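Local coordinates for protein glucosamine-6-phosphate deaminase (Bacillus subtilis, PDB 2BKX) that is a bacterial enzyme with a Rossmann-like alpha/beta fold and a pocket that holds fructose -6-phosphate, at residues 76-81 with 168-173; 131-136 with 203-208; 111-116 with 178-183. One frame throughout, in Å; residues are numbered along the deposited sequence.

Contact 1: residues 76-81 with 168-173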
# COMPACT_ATOMS: atom_id res chain seq x y z
N ASP A 76 1.77 9.02 17.12
CA ASP A 76 1.47 7.69 17.74
C ASP A 76 2.30 6.64 17.04
O ASP A 76 2.31 6.59 15.82
CB ASP A 76 -0.01 7.36 17.59
CG ASP A 76 -0.44 6.16 18.38
OD1 ASP A 76 0.08 5.06 18.14
OD2 ASP A 76 -1.29 6.30 19.27
N PRO A 77 3.04 5.80 17.79
CA PRO A 77 3.93 4.83 17.16
C PRO A 77 3.21 3.80 16.31
O PRO A 77 3.86 3.14 15.53
CB PRO A 77 4.62 4.19 18.36
CG PRO A 77 3.69 4.35 19.46
CD PRO A 77 3.09 5.68 19.27
N ASN A 78 1.90 3.66 16.43
CA ASN A 78 1.15 2.74 15.57
C ASN A 78 0.48 3.40 14.39
O ASN A 78 -0.17 2.72 13.60
CB ASN A 78 0.13 1.94 16.38
CG ASN A 78 0.76 0.81 17.08
OD1 ASN A 78 1.12 -0.21 16.44
ND2 ASN A 78 0.97 0.97 18.36
N SER A 79 0.65 4.70 14.25
CA SER A 79 0.12 5.38 13.07
C SER A 79 0.95 5.11 11.85
O SER A 79 2.13 4.81 11.93
CB SER A 79 0.03 6.87 13.29
OG SER A 79 1.29 7.47 13.29
N TYR A 80 0.30 5.15 10.70
CA TYR A 80 1.01 5.01 9.45
C TYR A 80 1.85 6.24 9.08
O TYR A 80 2.84 6.11 8.34
CB TYR A 80 0.04 4.57 8.35
CG TYR A 80 -0.45 3.12 8.56
CD1 TYR A 80 -1.61 2.67 7.96
CD2 TYR A 80 0.27 2.21 9.32
CE1 TYR A 80 -2.06 1.35 8.11
CE2 TYR A 80 -0.16 0.91 9.48
CZ TYR A 80 -1.32 0.48 8.88
OH TYR A 80 -1.74 -0.85 8.99
N HIS A 81 1.48 7.40 9.60
CA HIS A 81 2.37 8.56 9.55
C HIS A 81 3.71 8.20 10.18
O HIS A 81 4.75 8.41 9.61
CB HIS A 81 1.82 9.79 10.30
CG HIS A 81 0.84 10.61 9.56
ND1 HIS A 81 -0.47 10.20 9.32
CD2 HIS A 81 0.96 11.84 9.00
CE1 HIS A 81 -1.11 11.16 8.67
NE2 HIS A 81 -0.27 12.16 8.45
N TYR A 168 1.39 -5.84 15.92
CA TYR A 168 2.09 -4.55 16.03
C TYR A 168 1.69 -3.68 17.21
O TYR A 168 2.30 -2.63 17.42
CB TYR A 168 1.83 -3.77 14.73
CG TYR A 168 2.45 -4.47 13.53
CD1 TYR A 168 1.69 -4.89 12.47
CD2 TYR A 168 3.81 -4.80 13.51
CE1 TYR A 168 2.25 -5.51 11.39
CE2 TYR A 168 4.39 -5.43 12.43
CZ TYR A 168 3.60 -5.78 11.37
OH TYR A 168 4.20 -6.44 10.32
N PHE A 169 0.67 -4.10 17.96
CA PHE A 169 0.10 -3.30 19.04
C PHE A 169 0.44 -3.85 20.41
O PHE A 169 0.74 -5.03 20.53
CB PHE A 169 -1.41 -3.20 18.85
CG PHE A 169 -1.81 -2.29 17.75
CD1 PHE A 169 -1.82 -2.75 16.44
CD2 PHE A 169 -2.13 -0.98 17.99
CE1 PHE A 169 -2.16 -1.91 15.41
CE2 PHE A 169 -2.47 -0.15 16.96
CZ PHE A 169 -2.50 -0.61 15.68
N PRO A 170 0.38 -3.00 21.43
CA PRO A 170 0.64 -3.50 22.78
C PRO A 170 -0.34 -4.54 23.24
O PRO A 170 -0.02 -5.40 24.03
CB PRO A 170 0.48 -2.23 23.63
CG PRO A 170 0.73 -1.13 22.78
CD PRO A 170 0.18 -1.55 21.42
N SER A 171 -1.57 -4.46 22.74
CA SER A 171 -2.65 -5.36 23.21
C SER A 171 -3.71 -5.41 22.14
O SER A 171 -3.77 -4.54 21.30
CB SER A 171 -3.28 -4.80 24.48
OG SER A 171 -3.85 -3.52 24.24
N ILE A 172 -4.56 -6.42 22.20
CA ILE A 172 -5.69 -6.49 21.25
C ILE A 172 -6.64 -5.31 21.42
O ILE A 172 -7.18 -4.81 20.41
CB ILE A 172 -6.41 -7.85 21.36
CG1 ILE A 172 -7.39 -8.05 20.20
CG2 ILE A 172 -7.11 -8.03 22.67
CD1 ILE A 172 -6.77 -8.06 18.75
N ASP A 173 -6.79 -4.82 22.64
CA ASP A 173 -7.72 -3.72 22.90
C ASP A 173 -7.27 -2.40 22.32
O ASP A 173 -8.10 -1.49 22.17
CB ASP A 173 -8.01 -3.57 24.40
CG ASP A 173 -6.77 -3.48 25.22
OD1 ASP A 173 -6.09 -2.43 25.18
OD2 ASP A 173 -6.45 -4.48 25.91
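Asn78 lays its side-chain amide over one face of the Phe169 ring, a worked example of how an amide can serve as a flat packing surface. The side chain is best followed outward. Its CB already lies against the ring rim, 3.4 Å from Phe169 CE2. The next atom, Asn78 CG, sits equally near the ring, with Phe169 CD2 3.5 Å away. One branch of the amide, modelled as OD1, stands 3.5 Å above the ring plane over its centre, and the other, modelled as ND2, runs past the CD2 edge and comes within 4.0 Å of Pro170 CD. Amide and ring planes differ by only 10°, so the two groups are stacked rather than edge-on. With CG turned anti to the carbonyl carbon (chi1 -81°), Asn78 reaches across to the loop that follows helix 159-165, and Phe169 uses the same kind of first torsion to swing its ring underneath.

The tip needs caution: Asn78 OD1 as modelled is 2.9 Å from Tyr168 O, but the amide is probably turned over, and once turned back the pair may be a hydrogen bond.

Asn78 is held by a tight corner. Asp76 OD1 accepts a hydrogen bond from the backbone N of Asn78 through the anti lone pair, making an Asx turn inside the type I turn from Asp76 to Ser79. Ser79 N-caps helix 80-89, and its OG and N both grip Asp76 O. On the other side, Tyr168 follows Arg167 of the ligand pocket, and its own side chain lies about 4 Å from fructose -6-phosphate. Chemically, this surface contact joins the turn leading into helix 80-89 to a pocket-bordering loop; dispersion between the flat groups probably dominates, and a turned amide would set an N-H donor toward Tyr168 O.

Contact 2: residues 131-136 with 203-208. With F6R (fructose -6-phosphate), chain C.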
# COMPACT_ATOMS: atom_id res chain seq x y z
N LEU A 131 1.04 -1.83 -3.40
CA LEU A 131 -0.01 -2.45 -2.63
C LEU A 131 0.53 -3.68 -1.92
O LEU A 131 1.47 -4.32 -2.38
CB LEU A 131 -1.14 -2.98 -3.54
CG LEU A 131 -1.90 -2.00 -4.34
CD1 LEU A 131 -2.92 -2.71 -5.24
CD2 LEU A 131 -2.61 -0.97 -3.46
N GLY A 132 -0.08 -3.98 -0.80
CA GLY A 132 -0.04 -5.35 -0.25
C GLY A 132 -1.42 -5.98 -0.38
O GLY A 132 -2.31 -5.40 -1.02
N ILE A 133 -1.60 -7.16 0.18
CA ILE A 133 -2.88 -7.87 0.13
C ILE A 133 -3.21 -8.39 1.50
O ILE A 133 -2.35 -8.95 2.18
CB ILE A 133 -2.88 -9.00 -0.93
CG1 ILE A 133 -4.28 -9.46 -1.26
CG2 ILE A 133 -1.99 -10.16 -0.54
CD1 ILE A 133 -4.40 -10.33 -2.51
N GLY A 134 -4.45 -8.22 1.91
CA GLY A 134 -4.88 -8.81 3.15
C GLY A 134 -5.03 -10.31 3.01
O GLY A 134 -5.18 -10.85 1.90
N ARG A 135 -5.13 -10.96 4.16
CA ARG A 135 -5.37 -12.38 4.17
C ARG A 135 -6.68 -12.70 3.46
O ARG A 135 -6.84 -13.79 2.89
CB ARG A 135 -5.40 -12.93 5.61
CG ARG A 135 -4.10 -12.81 6.34
CD ARG A 135 -4.27 -13.20 7.82
NE ARG A 135 -3.01 -13.01 8.54
CZ ARG A 135 -2.80 -13.22 9.83
NH1 ARG A 135 -1.59 -13.00 10.33
NH2 ARG A 135 -3.76 -13.67 10.63
N ASN A 136 -7.63 -11.75 3.51
CA ASN A 136 -8.93 -11.85 2.89
C ASN A 136 -9.04 -11.16 1.52
O ASN A 136 -10.14 -10.95 1.01
CB ASN A 136 -10.01 -11.24 3.81
CG ASN A 136 -9.80 -9.77 4.08
OD1 ASN A 136 -8.87 -9.16 3.55
ND2 ASN A 136 -10.68 -9.18 4.87
N ALA A 203 -0.99 -17.27 1.19
CA ALA A 203 -1.07 -18.28 0.14
C ALA A 203 -2.50 -18.51 -0.35
O ALA A 203 -2.73 -18.73 -1.54
CB ALA A 203 -0.40 -19.57 0.59
N GLU A 204 -3.48 -18.47 0.55
CA GLU A 204 -4.88 -18.61 0.12
C GLU A 204 -5.34 -17.42 -0.72
O GLU A 204 -6.04 -17.60 -1.73
CB GLU A 204 -5.81 -18.84 1.33
CG GLU A 204 -5.58 -20.19 1.98
CD GLU A 204 -6.25 -20.38 3.32
OE1 GLU A 204 -7.33 -19.79 3.57
OE2 GLU A 204 -5.67 -21.12 4.14
N ALA A 205 -4.92 -16.21 -0.34
CA ALA A 205 -5.25 -15.02 -1.13
C ALA A 205 -4.60 -15.09 -2.52
O ALA A 205 -5.21 -14.73 -3.52
CB ALA A 205 -4.90 -13.77 -0.41
N VAL A 206 -3.36 -15.55 -2.58
CA VAL A 206 -2.70 -15.70 -3.88
C VAL A 206 -3.49 -16.65 -4.77
O VAL A 206 -3.71 -16.39 -5.95
CB VAL A 206 -1.24 -16.18 -3.71
CG1 VAL A 206 -0.65 -16.65 -5.03
CG2 VAL A 206 -0.39 -15.05 -3.13
N ARG A 207 -3.91 -17.78 -4.21
CA ARG A 207 -4.71 -18.74 -4.98
C ARG A 207 -5.96 -18.10 -5.55
O ARG A 207 -6.27 -18.26 -6.73
CB ARG A 207 -5.07 -19.96 -4.11
CG ARG A 207 -5.78 -21.05 -4.88
CD ARG A 207 -6.20 -22.18 -3.95
NE ARG A 207 -6.96 -23.22 -4.62
CZ ARG A 207 -6.40 -24.24 -5.26
NH1 ARG A 207 -7.16 -25.15 -5.88
NH2 ARG A 207 -5.07 -24.35 -5.29
N LYS A 208 -6.69 -17.38 -4.71
CA LYS A 208 -7.92 -16.72 -5.18
C LYS A 208 -7.61 -15.67 -6.25
O LYS A 208 -8.33 -15.53 -7.23
CB LYS A 208 -8.72 -16.10 -4.03
CG LYS A 208 -9.38 -17.12 -3.11
CD LYS A 208 -10.35 -16.45 -2.11
CE LYS A 208 -10.98 -17.44 -1.17
NZ LYS A 208 -12.00 -16.82 -0.27
C1 F6R C . -1.00 -1.17 3.41
C2 F6R C . -2.43 -1.65 3.30
C3 F6R C . -2.93 -3.06 3.64
C4 F6R C . -1.81 -4.11 3.76
C5 F6R C . -2.31 -5.51 4.07
C6 F6R C . -1.15 -6.49 4.23
O1 F6R C . -0.91 0.27 3.41
O2 F6R C . -3.23 -0.86 2.85
O3 F6R C . -3.77 -3.51 2.59
O4 F6R C . -1.09 -4.13 2.53
O5 F6R C . -3.14 -5.53 5.22
O6 F6R C . -0.40 -6.13 5.39
P F6R C . 1.00 -6.84 5.66
O1P F6R C . 1.95 -6.34 4.60
O2P F6R C . 0.76 -8.32 5.52
O3P F6R C . 1.43 -6.43 7.03
O HOH W 1 -4.49 -15.60 2.47
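Ala205 presses its methyl group into the bend of a loop made by Ile133, Gly134 and Arg135, and the contact illustrates how one small side chain lets a helix come close to a binding loop. Its CB meets Gly134 O at 3.7 Å and Arg135 O at 3.8 Å, and from the apolar side Ile133 CD1 reaches it at 4.1 Å. That reach depends on an extended chain: Ile133 CG1 is anti to the backbone N (chi1 -164°) and CD1 continues outward (chi2 166°), while CG2 takes the crowded position between N and the carbonyl carbon.

A water spans the polar gap. It accepts from Ala205 N at 2.9 Å, in the first turn of the helix, and lies 3.0 Å from Arg135 O, to which it may donate, having more acceptors nearby than protons.

The loop's other side belongs to fructose -6-phosphate. Gly132 CA lies 3.2 Å from its O4, an approach that a residue without a side chain permits, and Ile133 O accepts from Lys202 NZ, which also binds the ligand. Asn136 OD1 accepts from His138 N of the pocket.

The loop leaves strand 128-131, which pairs in parallel with strand 193-197; Ile133 and Val206 both rest on Ile197 of that strand, so helix 203-211 and the loop share its end.

Contact 3: residues 111-116 with 178-183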
# COMPACT_ATOMS: atom_id res chain seq x y z
N ALA A 111 -15.07 14.39 5.84
CA ALA A 111 -14.53 15.52 5.14
C ALA A 111 -13.05 15.35 4.81
O ALA A 111 -12.61 15.69 3.72
CB ALA A 111 -14.75 16.83 5.94
N GLU A 112 -12.30 14.76 5.74
CA GLU A 112 -10.90 14.45 5.47
C GLU A 112 -10.75 13.54 4.27
O GLU A 112 -9.88 13.76 3.42
CB GLU A 112 -10.27 13.81 6.71
CG GLU A 112 -8.84 13.32 6.54
CD GLU A 112 -7.82 14.38 6.23
OE1 GLU A 112 -8.10 15.58 6.48
OE2 GLU A 112 -6.70 14.00 5.77
N CYS A 113 -11.60 12.55 4.18
CA CYS A 113 -11.55 11.61 3.04
C CYS A 113 -11.87 12.29 1.70
O CYS A 113 -11.21 12.04 0.70
CB CYS A 113 -12.48 10.44 3.28
SG CYS A 113 -11.82 9.27 4.50
N ARG A 114 -12.85 13.19 1.70
CA ARG A 114 -13.17 13.95 0.49
C ARG A 114 -12.01 14.83 0.08
O ARG A 114 -11.66 14.84 -1.10
CB ARG A 114 -14.44 14.79 0.67
CG ARG A 114 -15.69 13.97 0.67
CD ARG A 114 -16.98 14.81 0.63
NE ARG A 114 -16.98 15.94 1.56
CZ ARG A 114 -17.59 15.97 2.75
NH1 ARG A 114 -17.49 17.06 3.50
NH2 ARG A 114 -18.27 14.93 3.21
N ARG A 115 -11.39 15.52 1.04
CA ARG A 115 -10.23 16.38 0.71
C ARG A 115 -9.06 15.55 0.22
O ARG A 115 -8.34 15.97 -0.68
CB ARG A 115 -9.77 17.18 1.91
CG ARG A 115 -10.75 18.27 2.39
CD ARG A 115 -10.13 19.18 3.47
NE ARG A 115 -9.75 18.45 4.70
CZ ARG A 115 -10.50 18.32 5.81
NH1 ARG A 115 -11.70 18.91 5.90
NH2 ARG A 115 -10.05 17.60 6.85
N TYR A 116 -8.89 14.35 0.77
CA TYR A 116 -7.76 13.52 0.37
C TYR A 116 -7.94 13.06 -1.06
O TYR A 116 -6.99 13.06 -1.84
CB TYR A 116 -7.62 12.32 1.31
CG TYR A 116 -6.26 11.61 1.19
CD1 TYR A 116 -5.13 12.16 1.71
CD2 TYR A 116 -6.14 10.37 0.55
CE1 TYR A 116 -3.92 11.50 1.65
CE2 TYR A 116 -4.94 9.70 0.44
CZ TYR A 116 -3.82 10.28 1.01
OH TYR A 116 -2.57 9.68 0.98
N LYS A 178 -11.50 1.36 13.20
CA LYS A 178 -11.77 2.03 11.92
C LYS A 178 -10.52 2.59 11.29
O LYS A 178 -9.50 2.76 11.95
CB LYS A 178 -12.81 3.16 12.10
CG LYS A 178 -14.17 2.68 12.69
CD LYS A 178 -15.17 3.81 12.80
CE LYS A 178 -16.57 3.29 12.95
NZ LYS A 178 -17.56 4.40 12.85
N ALA A 179 -10.64 2.93 10.02
CA ALA A 179 -9.54 3.49 9.26
C ALA A 179 -10.06 4.36 8.14
O ALA A 179 -11.23 4.33 7.80
CB ALA A 179 -8.68 2.37 8.72
N LEU A 180 -9.15 5.14 7.57
CA LEU A 180 -9.37 5.92 6.35
C LEU A 180 -8.54 5.26 5.25
O LEU A 180 -7.37 4.95 5.47
CB LEU A 180 -8.85 7.34 6.54
CG LEU A 180 -9.68 8.22 7.47
CD1 LEU A 180 -9.64 7.75 8.91
CD2 LEU A 180 -9.16 9.64 7.37
N THR A 181 -9.15 4.99 4.09
CA THR A 181 -8.43 4.32 3.00
C THR A 181 -8.82 4.90 1.64
O THR A 181 -9.97 5.23 1.38
CB THR A 181 -8.73 2.80 3.01
OG1 THR A 181 -7.92 2.14 2.02
CG2 THR A 181 -10.17 2.47 2.81
N MET A 182 -7.82 5.00 0.79
CA MET A 182 -8.05 5.18 -0.64
C MET A 182 -9.01 4.10 -1.07
O MET A 182 -8.92 2.97 -0.58
CB MET A 182 -6.78 4.96 -1.40
CG MET A 182 -5.90 6.06 -1.40
SD MET A 182 -4.52 5.58 -2.53
CE MET A 182 -3.87 6.64 -1.79
N GLY A 183 -9.94 4.43 -1.97
CA GLY A 183 -10.86 3.42 -2.46
C GLY A 183 -10.30 2.61 -3.60
O GLY A 183 -9.17 2.84 -4.09
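Glu112 OE1 takes a charged hydrogen bond from Arg115 NH2 at 2.8 Å, one turn along the same helix, while the hydrocarbon part of the same glutamate touches Leu180 across the contact. This is the helix-on-sheet layer of an alpha/beta fold: helix 109-122 lies against strand 178-181, which runs antiparallel to both strand 62-69 and strand 153-156. The salt bridge uses the anti lone pair of OE1, with OE1 lying 20° out of the guanidinium plane of Arg115, and the second oxygen, OE2, accepts from Asn103 N. Both carboxylate oxygens therefore have partners, and this probably steadies the charged form.

Toward the sheet the surface is apolar. With CG anti to the backbone N (chi1 175°), Glu112 sets CG against Leu180 CD2 at 3.8 Å, the two side chains crossing at about a right angle, and a bend at chi2 then turns the carboxylate. Cys113 SG arrives beside the same leucine, 3.8 Å from Leu180 CG and 3.9 Å from Leu180 CD2, and also rests on Val154 of the neighbouring strand. Leu180 thus takes two consecutive helix residues on its branched end, whereas Thr181 points its CB away from the helix, with OG1 hydrogen-bonded to Met182 O at 2.9 Å and also to Phe141 N.

One helical turn beyond Cys113, Tyr116 sends its ring toward the strand end (chi1 -165°), and its OH is hydrogen-bonded to Asn65 O. Met182 comes to the edge of that ring; the position of its terminal methyl is doubtful, but Met182 CG lies 4.2 Å from Tyr116 CE2.

How the contacts relate
Read from the N terminus, the chain opens all three contacts before it closes any. Residues 76-81 begin contact 1 after strand 62-69, residues 111-116 begin contact 3, and residues 131-136 begin contact 2. The partners follow in the order 168-173, 178-183 and 203-208, closing loops of 86, 61 and 66 intervening residues. Each pair of contacts crosses, and none nests. Contact 1 ties the turn before helix 80-89 to the loop before strand 178-181; contact 3 then sets that strand against a helix; contact 2 joins the ligand loop to a later helix. Their centres lie 19 to 23 Å apart and no two contacts touch; contact 2 holds part of the pocket, and contact 1 nears it through Tyr168.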